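Local coordinates for DUF4973 domain-containing protein (Bacteroides thetaiotaomicron, PDB 4QNI), which is of unknown function but is probably an auxiliary nutrient-binding protein with two domains, at residues L140-V143 with N149-A152; L52-S57 with V66-A71; Y233-A238 with I257-N262; V247-D252 with V292-N297. All blocks are in the same frame, centred on the assembly; numbering follows the deposited sequence.

Contact 1: L140-V143 with N149-A152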
loop_
_atom_site.group_PDB
_atom_site.type_symbol
_atom_site.label_atom_id
_atom_site.label_comp_id
_atom_site.label_asym_id
_atom_site.label_seq_id
_atom_site.Cartn_x
_atom_site.Cartn_y
_atom_site.Cartn_z
ATOM N N LEU A 140 8.279 -26.873 -1.909
ATOM C CA LEU A 140 9.619 -27.051 -2.485
ATOM C C LEU A 140 10.545 -25.917 -2.128
ATOM O O LEU A 140 10.100 -24.802 -1.913
ATOM C CB LEU A 140 9.559 -27.140 -4.044
ATOM C CG LEU A 140 8.622 -28.194 -4.649
ATOM C CD1 LEU A 140 8.305 -27.877 -6.086
ATOM C CD2 LEU A 140 9.212 -29.567 -4.530
ATOM N N GLN A 141 11.849 -26.182 -2.159
ATOM C CA GLN A 141 12.856 -25.160 -1.918
ATOM C C GLN A 141 14.061 -25.378 -2.809
ATOM O O GLN A 141 14.360 -26.516 -3.186
ATOM C CB GLN A 141 13.285 -25.147 -0.431
ATOM C CG GLN A 141 13.908 -26.460 0.023
ATOM C CD GLN A 141 14.325 -26.513 1.475
ATOM O OE1 GLN A 141 14.131 -27.533 2.158
ATOM N NE2 GLN A 141 14.953 -25.456 1.966
ATOM N N ILE A 142 14.759 -24.272 -3.136
ATOM C CA ILE A 142 16.059 -24.302 -3.797
ATOM C C ILE A 142 17.056 -24.612 -2.676
ATOM O O ILE A 142 17.039 -23.922 -1.657
ATOM C CB ILE A 142 16.404 -22.998 -4.548
ATOM C CG1 ILE A 142 15.359 -22.616 -5.662
ATOM C CG2 ILE A 142 17.851 -23.044 -5.051
ATOM C CD1 ILE A 142 15.114 -23.588 -6.793
ATOM N N VAL A 143 17.841 -25.685 -2.816
ATOM C CA VAL A 143 18.794 -26.114 -1.791
ATOM C C VAL A 143 20.069 -25.295 -1.929
ATOM O O VAL A 143 20.569 -25.123 -3.037
ATOM C CB VAL A 143 19.065 -27.644 -1.861
ATOM C CG1 VAL A 143 20.181 -28.072 -0.907
ATOM C CG2 VAL A 143 17.798 -28.414 -1.563
ATOM N N ASN A 149 27.636 -24.216 -7.414
ATOM C CA ASN A 149 28.080 -23.050 -8.194
ATOM C C ASN A 149 26.912 -22.042 -8.337
ATOM O O ASN A 149 26.683 -21.500 -9.423
ATOM C CB ASN A 149 28.612 -23.495 -9.571
ATOM N N TYR A 150 26.179 -21.806 -7.217
ATOM C CA TYR A 150 25.024 -20.911 -7.112
ATOM C C TYR A 150 24.632 -20.645 -5.650
ATOM O O TYR A 150 25.120 -21.315 -4.728
ATOM C CB TYR A 150 23.822 -21.497 -7.875
ATOM C CG TYR A 150 23.111 -22.651 -7.191
ATOM C CD1 TYR A 150 22.112 -22.421 -6.245
ATOM C CD2 TYR A 150 23.378 -23.969 -7.546
ATOM C CE1 TYR A 150 21.403 -23.469 -5.669
ATOM C CE2 TYR A 150 22.675 -25.028 -6.976
ATOM C CZ TYR A 150 21.680 -24.771 -6.044
ATOM O OH TYR A 150 20.977 -25.799 -5.465
ATOM N N VAL A 151 23.701 -19.687 -5.456
ATOM C CA VAL A 151 23.111 -19.322 -4.165
ATOM C C VAL A 151 21.596 -19.132 -4.354
ATOM O O VAL A 151 21.174 -18.466 -5.303
ATOM C CB VAL A 151 23.783 -18.072 -3.529
ATOM C CG1 VAL A 151 22.953 -17.497 -2.385
ATOM C CG2 VAL A 151 25.192 -18.391 -3.042
ATOM N N ALA A 152 20.786 -19.737 -3.458
ATOM C CA ALA A 152 19.339 -19.546 -3.429
ATOM C C ALA A 152 19.086 -18.087 -3.088
ATOM O O ALA A 152 19.769 -17.545 -2.217
ATOM C CB ALA A 152 18.703 -20.466 -2.398
#
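Tyr150 reaches back to the backbone of Val143, next to Ile142 of strand 135-142, and donates its hydroxyl to the carbonyl: OH lies 2.6 Å from Val143 O. The donor sits in the carbonyl plane, with a C=O...donor angle of 152°, a well-formed geometry. Beside this polar tip, Ile142 CG2 comes within 3.6 Å of Tyr150 CE1, approaching the ring at a slant. The same methyl is 3.8 Å from Ala152 CB, and fills the angle between ring and alanine. Its place follows from the torsion that sets CG2 anti to the backbone N and swings CG1 away.

Further out, the backbone N of His69 also bonds to Tyr150 OH, so the hydroxyl serves as donor and acceptor at once, while the ring of Tyr148 lies nearly parallel to that of Tyr150. A phenylalanine at Tyr150 would probably leave Val143 O and His69 N without this shared partner and the ring less firmly fixed in rotation. Asp144 OD1 holds Ala152 N, and Val151 and Ala152 pair in a parallel ladder with the second subunit. The motif is a short strand, 151-152, paired with another subunit and tied back to its own domain by a tyrosine-to-carbonyl bond.

Contact 2: L52-S57 with V66-A71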
loop_
_atom_site.group_PDB
_atom_site.type_symbol
_atom_site.label_atom_id
_atom_site.label_comp_id
_atom_site.label_asym_id
_atom_site.label_seq_id
_atom_site.Cartn_x
_atom_site.Cartn_y
_atom_site.Cartn_z
ATOM N N LEU A 52 7.577 -26.391 -14.062
ATOM C CA LEU A 52 7.741 -25.280 -13.125
ATOM C C LEU A 52 9.010 -24.491 -13.428
ATOM O O LEU A 52 10.113 -25.024 -13.296
ATOM C CB LEU A 52 7.744 -25.822 -11.674
ATOM C CG LEU A 52 7.915 -24.823 -10.524
ATOM C CD1 LEU A 52 6.624 -24.036 -10.278
ATOM C CD2 LEU A 52 8.338 -25.539 -9.251
ATOM N N PRO A 53 8.873 -23.203 -13.823
ATOM C CA PRO A 53 10.060 -22.396 -14.134
ATOM C C PRO A 53 10.929 -22.072 -12.923
ATOM O O PRO A 53 10.436 -21.816 -11.826
ATOM C CB PRO A 53 9.465 -21.106 -14.706
ATOM C CG PRO A 53 8.056 -21.459 -15.109
ATOM C CD PRO A 53 7.636 -22.424 -14.063
ATOM N N ILE A 54 12.241 -22.095 -13.150
ATOM C CA ILE A 54 13.286 -21.767 -12.188
ATOM C C ILE A 54 14.139 -20.749 -12.892
ATOM O O ILE A 54 14.610 -21.009 -14.008
ATOM C CB ILE A 54 14.071 -23.015 -11.717
ATOM C CG1 ILE A 54 13.185 -23.925 -10.808
ATOM C CG2 ILE A 54 15.376 -22.604 -11.029
ATOM C CD1 ILE A 54 13.829 -25.170 -10.348
ATOM N N LEU A 55 14.278 -19.571 -12.278
ATOM C CA LEU A 55 15.021 -18.458 -12.847
ATOM C C LEU A 55 16.432 -18.378 -12.285
ATOM O O LEU A 55 16.657 -18.624 -11.100
ATOM C CB LEU A 55 14.255 -17.149 -12.600
ATOM C CG LEU A 55 12.776 -17.100 -13.048
ATOM C CD1 LEU A 55 12.087 -15.842 -12.507
ATOM C CD2 LEU A 55 12.643 -17.186 -14.559
ATOM N N VAL A 56 17.386 -18.066 -13.160
ATOM C CA VAL A 56 18.817 -17.977 -12.842
ATOM C C VAL A 56 19.397 -16.669 -13.356
ATOM O O VAL A 56 19.274 -16.369 -14.538
ATOM C CB VAL A 56 19.617 -19.171 -13.438
ATOM C CG1 VAL A 56 21.032 -19.220 -12.870
ATOM C CG2 VAL A 56 18.903 -20.505 -13.228
ATOM N N SER A 57 20.090 -15.932 -12.483
ATOM C CA SER A 57 20.833 -14.708 -12.826
ATOM C C SER A 57 22.293 -15.073 -13.271
ATOM O O SER A 57 22.723 -16.203 -13.070
ATOM C CB SER A 57 20.858 -13.771 -11.623
ATOM O OG SER A 57 21.606 -14.357 -10.568
ATOM N N VAL A 66 24.829 -24.563 -14.779
ATOM C CA VAL A 66 24.366 -24.556 -13.386
ATOM C C VAL A 66 23.475 -25.772 -13.116
ATOM O O VAL A 66 22.537 -26.033 -13.869
ATOM C CB VAL A 66 23.643 -23.215 -13.037
ATOM C CG1 VAL A 66 23.094 -23.215 -11.611
ATOM C CG2 VAL A 66 24.568 -22.016 -13.246
ATOM N N THR A 67 23.779 -26.507 -12.046
ATOM C CA THR A 67 22.984 -27.635 -11.585
ATOM C C THR A 67 22.257 -27.149 -10.352
ATOM O O THR A 67 22.889 -26.851 -9.341
ATOM C CB THR A 67 23.851 -28.878 -11.336
ATOM O OG1 THR A 67 24.487 -29.249 -12.554
ATOM C CG2 THR A 67 23.045 -30.059 -10.794
ATOM N N VAL A 68 20.939 -27.032 -10.447
ATOM C CA VAL A 68 20.088 -26.550 -9.360
ATOM C C VAL A 68 19.550 -27.754 -8.594
ATOM O O VAL A 68 19.071 -28.714 -9.188
ATOM C CB VAL A 68 18.958 -25.633 -9.892
ATOM C CG1 VAL A 68 18.082 -25.106 -8.754
ATOM C CG2 VAL A 68 19.540 -24.480 -10.703
ATOM N N HIS A 69 19.649 -27.688 -7.277
ATOM C CA HIS A 69 19.175 -28.706 -6.359
ATOM C C HIS A 69 17.906 -28.219 -5.703
ATOM O O HIS A 69 17.868 -27.103 -5.177
ATOM C CB HIS A 69 20.256 -29.043 -5.336
ATOM C CG HIS A 69 21.462 -29.612 -5.991
ATOM N ND1 HIS A 69 21.641 -30.969 -6.093
ATOM C CD2 HIS A 69 22.469 -28.987 -6.641
ATOM C CE1 HIS A 69 22.779 -31.132 -6.748
ATOM N NE2 HIS A 69 23.305 -29.969 -7.109
ATOM N N VAL A 70 16.863 -29.043 -5.793
ATOM C CA VAL A 70 15.509 -28.775 -5.324
ATOM C C VAL A 70 15.140 -29.857 -4.310
ATOM O O VAL A 70 15.429 -31.028 -4.540
ATOM C CB VAL A 70 14.509 -28.736 -6.536
ATOM C CG1 VAL A 70 13.053 -28.790 -6.085
ATOM C CG2 VAL A 70 14.745 -27.515 -7.429
ATOM N N ALA A 71 14.491 -29.477 -3.207
ATOM C CA ALA A 71 14.095 -30.459 -2.207
ATOM C C ALA A 71 12.740 -30.123 -1.609
ATOM O O ALA A 71 12.286 -28.981 -1.693
ATOM C CB ALA A 71 15.149 -30.570 -1.103
#
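Ile54 packs against Val68 and Val70 between two layers of sheet, one branch to each valine. The separation fits packing between sheets, not pairing within one: the CA atoms of Ile54 and Val68 are 8.8 Å apart, and the apposed strands share no backbone bond. Along 66-71, every second side chain turns to 52-57. Val66 comes first, directed at the other strand but only skirting it near Val56. Thr67 faces the other way, where its OG1 bonds to Gln111 OE1. Val68 brings CG1 to 4.3 Å from Ile54 CG2, a loose methyl-to-methyl contact. His69 is again on the outer face, its ring stacked on Tyr148. Val70 makes the closer approach, with CG2 3.9 Å from Ile54 CD1. That reach depends on the isoleucine being extended (chi2 178°), which carries CD1 well out from its own strand and toward the valine.

The surroundings are equally apolar. Ile142 of strand 135-142 touches Ile54, Val68 and Val70, and Leu110 and Leu121 also pack on Ile54. At the far side of strand 47-56, residues Ile54 to Val56 form an antiparallel ladder with the second subunit, whose Ile13 packs on Ile54 and Val56. Alternating inward aliphatics on consecutive strands of opposed sheets are the signature of a β-sandwich core, consistent with the immunoglobulin-like architecture of the E-set clan.

Contact 3: Y233-A238 with I257-N262. With EDO (1,2-ethanediol), chain G.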
loop_
_atom_site.group_PDB
_atom_site.type_symbol
_atom_site.label_atom_id
_atom_site.label_comp_id
_atom_site.label_asym_id
_atom_site.label_seq_id
_atom_site.Cartn_x
_atom_site.Cartn_y
_atom_site.Cartn_z
ATOM N N TYR A 233 -19.565 -32.953 4.372
ATOM C CA TYR A 233 -20.508 -32.301 3.454
ATOM C C TYR A 233 -20.082 -32.249 1.954
ATOM O O TYR A 233 -20.322 -31.228 1.298
ATOM C CB TYR A 233 -20.770 -30.881 3.984
ATOM C CG TYR A 233 -21.273 -30.897 5.412
ATOM C CD1 TYR A 233 -22.598 -31.222 5.702
ATOM C CD2 TYR A 233 -20.413 -30.639 6.479
ATOM C CE1 TYR A 233 -23.059 -31.270 7.012
ATOM C CE2 TYR A 233 -20.867 -30.687 7.798
ATOM C CZ TYR A 233 -22.188 -31.010 8.058
ATOM O OH TYR A 233 -22.647 -31.075 9.351
ATOM N N LYS A 234 -19.563 -33.366 1.387
ATOM C CA LYS A 234 -19.189 -33.382 -0.040
ATOM C C LYS A 234 -20.356 -33.812 -0.945
ATOM O O LYS A 234 -20.908 -34.911 -0.790
ATOM C CB LYS A 234 -17.969 -34.274 -0.305
ATOM C CG LYS A 234 -16.715 -33.781 0.412
ATOM C CD LYS A 234 -15.682 -34.880 0.541
ATOM C CE LYS A 234 -14.831 -35.032 -0.695
ATOM N NZ LYS A 234 -14.033 -36.267 -0.605
ATOM N N ILE A 235 -20.699 -32.949 -1.917
ATOM C CA ILE A 235 -21.767 -33.213 -2.883
ATOM C C ILE A 235 -21.113 -33.459 -4.258
ATOM O O ILE A 235 -20.504 -32.556 -4.822
ATOM C CB ILE A 235 -22.811 -32.049 -2.914
ATOM C CG1 ILE A 235 -23.362 -31.690 -1.504
ATOM C CG2 ILE A 235 -23.933 -32.338 -3.923
ATOM C CD1 ILE A 235 -23.961 -32.884 -0.580
ATOM N N LYS A 236 -21.250 -34.682 -4.779
ATOM C CA LYS A 236 -20.660 -35.108 -6.049
ATOM C C LYS A 236 -21.503 -34.718 -7.223
ATOM O O LYS A 236 -22.723 -34.879 -7.179
ATOM C CB LYS A 236 -20.455 -36.629 -6.069
ATOM C CG LYS A 236 -19.350 -37.128 -5.143
ATOM C CD LYS A 236 -19.360 -38.662 -4.990
ATOM C CE LYS A 236 -19.003 -39.443 -6.244
ATOM N NZ LYS A 236 -19.274 -40.905 -6.100
ATOM N N PHE A 237 -20.848 -34.210 -8.291
ATOM C CA PHE A 237 -21.479 -33.830 -9.571
ATOM C C PHE A 237 -20.817 -34.603 -10.707
ATOM O O PHE A 237 -19.629 -34.408 -10.990
ATOM C CB PHE A 237 -21.392 -32.317 -9.826
ATOM C CG PHE A 237 -22.234 -31.459 -8.908
ATOM C CD1 PHE A 237 -21.816 -31.181 -7.606
ATOM C CD2 PHE A 237 -23.389 -30.831 -9.380
ATOM C CE1 PHE A 237 -22.585 -30.362 -6.766
ATOM C CE2 PHE A 237 -24.145 -29.990 -8.543
ATOM C CZ PHE A 237 -23.763 -29.798 -7.233
ATOM N N ALA A 238 -21.573 -35.519 -11.313
ATOM C CA ALA A 238 -21.100 -36.371 -12.412
ATOM C C ALA A 238 -21.749 -35.881 -13.691
ATOM O O ALA A 238 -22.960 -35.800 -13.738
ATOM C CB ALA A 238 -21.447 -37.836 -12.139
ATOM N N ILE A 257 -26.044 -36.847 6.810
ATOM C CA ILE A 257 -26.375 -35.429 6.698
ATOM C C ILE A 257 -27.804 -35.217 6.153
ATOM O O ILE A 257 -28.176 -34.101 5.773
ATOM C CB ILE A 257 -25.278 -34.693 5.874
ATOM C CG1 ILE A 257 -25.248 -35.104 4.389
ATOM C CG2 ILE A 257 -23.886 -34.860 6.534
ATOM C CD1 ILE A 257 -24.503 -34.007 3.456
ATOM N N GLY A 258 -28.597 -36.284 6.175
ATOM C CA GLY A 258 -29.987 -36.277 5.723
ATOM C C GLY A 258 -30.174 -35.707 4.331
ATOM O O GLY A 258 -31.090 -34.917 4.098
ATOM N N PHE A 259 -29.242 -36.050 3.426
ATOM C CA PHE A 259 -29.209 -35.596 2.037
ATOM C C PHE A 259 -30.419 -36.133 1.310
ATOM O O PHE A 259 -30.808 -37.287 1.514
ATOM C CB PHE A 259 -27.896 -36.019 1.343
ATOM C CG PHE A 259 -27.778 -35.609 -0.107
ATOM C CD1 PHE A 259 -27.367 -34.325 -0.453
ATOM C CD2 PHE A 259 -28.083 -36.505 -1.126
ATOM C CE1 PHE A 259 -27.264 -33.947 -1.793
ATOM C CE2 PHE A 259 -27.963 -36.126 -2.470
ATOM C CZ PHE A 259 -27.554 -34.853 -2.792
ATOM N N GLU A 260 -31.060 -35.260 0.527
ATOM C CA GLU A 260 -32.262 -35.573 -0.232
ATOM C C GLU A 260 -32.295 -34.769 -1.510
ATOM O O GLU A 260 -32.197 -33.549 -1.486
ATOM C CB GLU A 260 -33.527 -35.278 0.600
ATOM C CG GLU A 260 -33.999 -36.437 1.460
ATOM C CD GLU A 260 -34.946 -37.426 0.802
ATOM O OE1 GLU A 260 -36.014 -36.994 0.308
ATOM O OE2 GLU A 260 -34.650 -38.643 0.842
ATOM N N LEU A 261 -32.406 -35.449 -2.625
ATOM C CA LEU A 261 -32.558 -34.766 -3.897
ATOM C C LEU A 261 -34.008 -34.530 -4.179
ATOM O O LEU A 261 -34.844 -35.378 -3.862
ATOM C CB LEU A 261 -31.981 -35.585 -5.049
ATOM C CG LEU A 261 -30.494 -35.577 -5.200
ATOM C CD1 LEU A 261 -30.096 -36.663 -6.162
ATOM C CD2 LEU A 261 -29.987 -34.197 -5.664
ATOM N N ASN A 262 -34.311 -33.413 -4.827
ATOM C CA ASN A 262 -35.646 -33.165 -5.304
ATOM C C ASN A 262 -35.782 -34.011 -6.567
ATOM O O ASN A 262 -34.965 -33.888 -7.479
ATOM C CB ASN A 262 -35.867 -31.689 -5.539
ATOM C CG ASN A 262 -37.271 -31.357 -5.973
ATOM O OD1 ASN A 262 -37.638 -31.554 -7.134
ATOM N ND2 ASN A 262 -38.079 -30.846 -5.043
HETATM C C1 EDO G . -13.730 -37.900 -3.554
HETATM O O1 EDO G . -13.122 -36.628 -3.365
HETATM C C2 EDO G . -12.693 -38.930 -4.055
HETATM O O2 EDO G . -11.927 -39.416 -2.958
#
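Ile235 and Phe259 touch although Phe259 belongs to the loop leading into strand 260-275, which strand 244-250 separates from strand 234-240: CD1 of Ile235 comes at a slant to the ring of Phe259, 3.7 Å from both CD1 and CE1. With the CA atoms of these two residues 9.2 Å apart, the side chains alone bridge the gap. Ile257 takes part with both branches. Its CG2 is 3.7 Å from Tyr233 CE1, and its CD1 is 4.2 Å from Ile235 CD1. With chi1 at 68°, CG1 lies between the backbone N and the carbonyl carbon, which brings CD1 to Ile235, with CG2 lying nearer the tyrosine ring. Gly258 then turns the chain with a positive phi of 52°, setting Phe259 beside Ile257 against the same strand. The Tyr233 hydroxyl is engaged by Ile299 N, and the ring of Phe259 also meets that of Tyr294.

Lys234 points away from all this. Bent at chi3, it places NZ 2.9 Å from O1 of an ethanediol molecule, probably from the crystallisation liquor, in a salt bridge with Asp131 and in a cation-pi contact with Phe217. A leucine in its place would probably leave Asp131 without its charged mate and Phe217 without its cation. The chemistry thus divides by face: apolar carbon carries the contact between strand 234-240 and the loop 257-259, and the lysine's charge is matched on the reverse side.

Contact 4: V247-D252 with V292-N297. With EDO (1,2-ethanediol), chain E.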
loop_
_atom_site.group_PDB
_atom_site.type_symbol
_atom_site.label_atom_id
_atom_site.label_comp_id
_atom_site.label_asym_id
_atom_site.label_seq_id
_atom_site.Cartn_x
_atom_site.Cartn_y
_atom_site.Cartn_z
ATOM N N VAL A 247 -26.789 -34.345 -15.209
ATOM C CA VAL A 247 -25.828 -34.366 -14.110
ATOM C C VAL A 247 -26.392 -35.326 -13.031
ATOM O O VAL A 247 -27.594 -35.300 -12.739
ATOM C CB VAL A 247 -25.512 -32.942 -13.561
ATOM C CG1 VAL A 247 -24.585 -32.989 -12.339
ATOM C CG2 VAL A 247 -24.903 -32.049 -14.651
ATOM N N THR A 248 -25.543 -36.205 -12.487
ATOM C CA THR A 248 -25.917 -37.066 -11.370
ATOM C C THR A 248 -25.363 -36.410 -10.111
ATOM O O THR A 248 -24.145 -36.262 -9.971
ATOM C CB THR A 248 -25.425 -38.499 -11.558
ATOM O OG1 THR A 248 -25.972 -39.006 -12.781
ATOM C CG2 THR A 248 -25.800 -39.425 -10.352
ATOM N N ILE A 249 -26.257 -35.969 -9.227
ATOM C CA ILE A 249 -25.879 -35.352 -7.964
ATOM C C ILE A 249 -26.010 -36.405 -6.878
ATOM O O ILE A 249 -27.076 -36.987 -6.715
ATOM C CB ILE A 249 -26.696 -34.071 -7.642
ATOM C CG1 ILE A 249 -26.513 -32.984 -8.726
ATOM C CG2 ILE A 249 -26.303 -33.541 -6.268
ATOM C CD1 ILE A 249 -27.367 -31.645 -8.491
ATOM N N SER A 250 -24.934 -36.672 -6.153
ATOM C CA SER A 250 -24.989 -37.656 -5.086
ATOM C C SER A 250 -24.134 -37.228 -3.894
ATOM O O SER A 250 -23.408 -36.221 -3.938
ATOM C CB SER A 250 -24.550 -39.030 -5.588
ATOM O OG SER A 250 -23.229 -38.970 -6.091
ATOM N N CYS A 251 -24.269 -37.997 -2.813
ATOM C CA CYS A 251 -23.575 -37.802 -1.557
ATOM C C CYS A 251 -23.268 -39.164 -0.981
ATOM O O CYS A 251 -24.192 -39.935 -0.737
ATOM C CB CYS A 251 -24.428 -36.964 -0.615
ATOM S SG CYS A 251 -23.634 -36.600 0.957
ATOM N N ASP A 252 -21.975 -39.475 -0.784
ATOM C CA ASP A 252 -21.538 -40.781 -0.276
ATOM C C ASP A 252 -21.948 -41.017 1.186
ATOM O O ASP A 252 -22.131 -42.171 1.567
ATOM C CB ASP A 252 -20.027 -40.962 -0.466
ATOM C CG ASP A 252 -19.630 -41.247 -1.905
ATOM O OD1 ASP A 252 -20.492 -41.735 -2.680
ATOM O OD2 ASP A 252 -18.448 -41.027 -2.249
ATOM N N VAL A 292 -30.254 -27.497 -10.029
ATOM C CA VAL A 292 -29.601 -28.053 -8.859
ATOM C C VAL A 292 -30.659 -27.895 -7.770
ATOM O O VAL A 292 -31.147 -26.797 -7.555
ATOM C CB VAL A 292 -28.266 -27.347 -8.534
ATOM C CG1 VAL A 292 -27.665 -27.888 -7.253
ATOM C CG2 VAL A 292 -27.283 -27.462 -9.691
ATOM N N ASP A 293 -31.103 -28.985 -7.185
ATOM C CA ASP A 293 -32.149 -28.935 -6.185
ATOM C C ASP A 293 -31.945 -30.065 -5.172
ATOM O O ASP A 293 -32.223 -31.231 -5.469
ATOM C CB ASP A 293 -33.549 -29.032 -6.878
ATOM C CG ASP A 293 -34.715 -28.641 -5.995
ATOM O OD1 ASP A 293 -34.559 -28.659 -4.753
ATOM O OD2 ASP A 293 -35.803 -28.415 -6.529
ATOM N N TYR A 294 -31.443 -29.723 -3.992
ATOM C CA TYR A 294 -31.239 -30.713 -2.941
ATOM C C TYR A 294 -31.377 -30.095 -1.537
ATOM O O TYR A 294 -31.353 -28.863 -1.340
ATOM C CB TYR A 294 -29.892 -31.467 -3.093
ATOM C CG TYR A 294 -28.658 -30.628 -2.867
ATOM C CD1 TYR A 294 -28.134 -30.451 -1.585
ATOM C CD2 TYR A 294 -27.951 -30.093 -3.935
ATOM C CE1 TYR A 294 -26.980 -29.694 -1.370
ATOM C CE2 TYR A 294 -26.809 -29.315 -3.734
ATOM C CZ TYR A 294 -26.313 -29.140 -2.450
ATOM O OH TYR A 294 -25.177 -28.405 -2.244
ATOM N N TYR A 295 -31.518 -31.001 -0.572
ATOM C CA TYR A 295 -31.647 -30.734 0.848
ATOM C C TYR A 295 -30.567 -31.464 1.649
ATOM O O TYR A 295 -30.241 -32.605 1.321
ATOM C CB TYR A 295 -33.001 -31.225 1.335
ATOM C CG TYR A 295 -34.197 -30.516 0.762
ATOM C CD1 TYR A 295 -34.787 -30.952 -0.423
ATOM C CD2 TYR A 295 -34.832 -29.502 1.472
ATOM C CE1 TYR A 295 -35.935 -30.339 -0.928
ATOM C CE2 TYR A 295 -35.997 -28.909 0.996
ATOM C CZ TYR A 295 -36.537 -29.318 -0.215
ATOM O OH TYR A 295 -37.679 -28.733 -0.693
ATOM N N PHE A 296 -30.087 -30.862 2.748
ATOM C CA PHE A 296 -29.140 -31.525 3.651
ATOM C C PHE A 296 -29.206 -30.885 5.027
ATOM O O PHE A 296 -29.641 -29.738 5.151
ATOM C CB PHE A 296 -27.690 -31.499 3.098
ATOM C CG PHE A 296 -26.959 -30.197 3.299
ATOM C CD1 PHE A 296 -27.171 -29.123 2.443
ATOM C CD2 PHE A 296 -26.057 -30.040 4.351
ATOM C CE1 PHE A 296 -26.498 -27.917 2.632
ATOM C CE2 PHE A 296 -25.387 -28.830 4.544
ATOM C CZ PHE A 296 -25.602 -27.782 3.673
ATOM N N ASN A 297 -28.699 -31.597 6.044
ATOM C CA ASN A 297 -28.635 -31.109 7.416
ATOM C C ASN A 297 -27.228 -30.681 7.778
ATOM O O ASN A 297 -26.289 -31.478 7.678
ATOM C CB ASN A 297 -29.096 -32.187 8.410
ATOM C CG ASN A 297 -30.525 -32.648 8.259
ATOM O OD1 ASN A 297 -31.436 -31.863 7.998
ATOM N ND2 ASN A 297 -30.759 -33.930 8.495
HETATM C C1 EDO E . -23.319 -26.458 -4.888
HETATM O O1 EDO E . -23.951 -27.597 -4.339
HETATM C C2 EDO E . -24.146 -25.216 -4.609
HETATM O O2 EDO E . -24.091 -24.896 -3.232
#
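Segments 247-252 and 292-297 run in the same sense, as expected of strands 244-250 and 282-298, which flank strand 260-275 in an antiparallel sheet. The closest CA atoms, those of Ile249 and Val292, are 8.2 Å apart, too far for direct backbone pairing. Each backbone instead bonds to the strand between: Val247 to Pro267, and Asp293 to Asn262.

Side chains close the remaining distance, and Ile249 does this from its strand with both branches. Its CD1 lies 4.0 Å from Val292 CG1, the two side chains crossing at about a right angle and touching through these methyl groups. A chi1 of -60° turns CG1 to the side of the backbone N and CG2 to that of the carbonyl carbon, giving each branch its own partner. From the second branch, CG2 lies 4.5 Å from Tyr294 CD2, a loose approach at a slant to the ring. Leu261 of the intervening strand and Ile235 and Phe237 of strand 234-240 also pack on Ile249.

Beyond the isoleucine, the Tyr294 ring leads to a polar tip. Its OH is 2.6 Å from O1 of an ethanediol molecule, either of them a possible donor, and O1 lies in the ring plane at the edge, with a CZ-OH...O1 angle near 116°. Gly221 N gives the hydroxyl a second partner. The diol probably came from the crystallisation liquor. Chemically, then, the contact is dispersive and weakly directional on the isoleucine side, while the tyrosine hydroxyl is held by a backbone amide and, in this crystal, also by the diol.

Contacts 1 and 2 lie on one side of the chain's centre and contacts 3 and 4 on the other, with about 45 Å or more between centres across the two groups. Contacts 1 and 2 each have one segment in the mixed sheet, on the neighbouring strands 135-142 and 66-72; contact 2 joins it to the facing three-stranded sheet. Both touch the second subunit, but contact 2 is buried and wholly aliphatic, whereas contact 1, partly buried, rests on a tyrosine-to-carbonyl bond. Contacts 3 and 4 interlock at the large antiparallel sheet, contact 3 involving the loop before strand 260-275. Both are buried, mix aliphatic with aromatic carbon, and meet no other protein chain of the assembly.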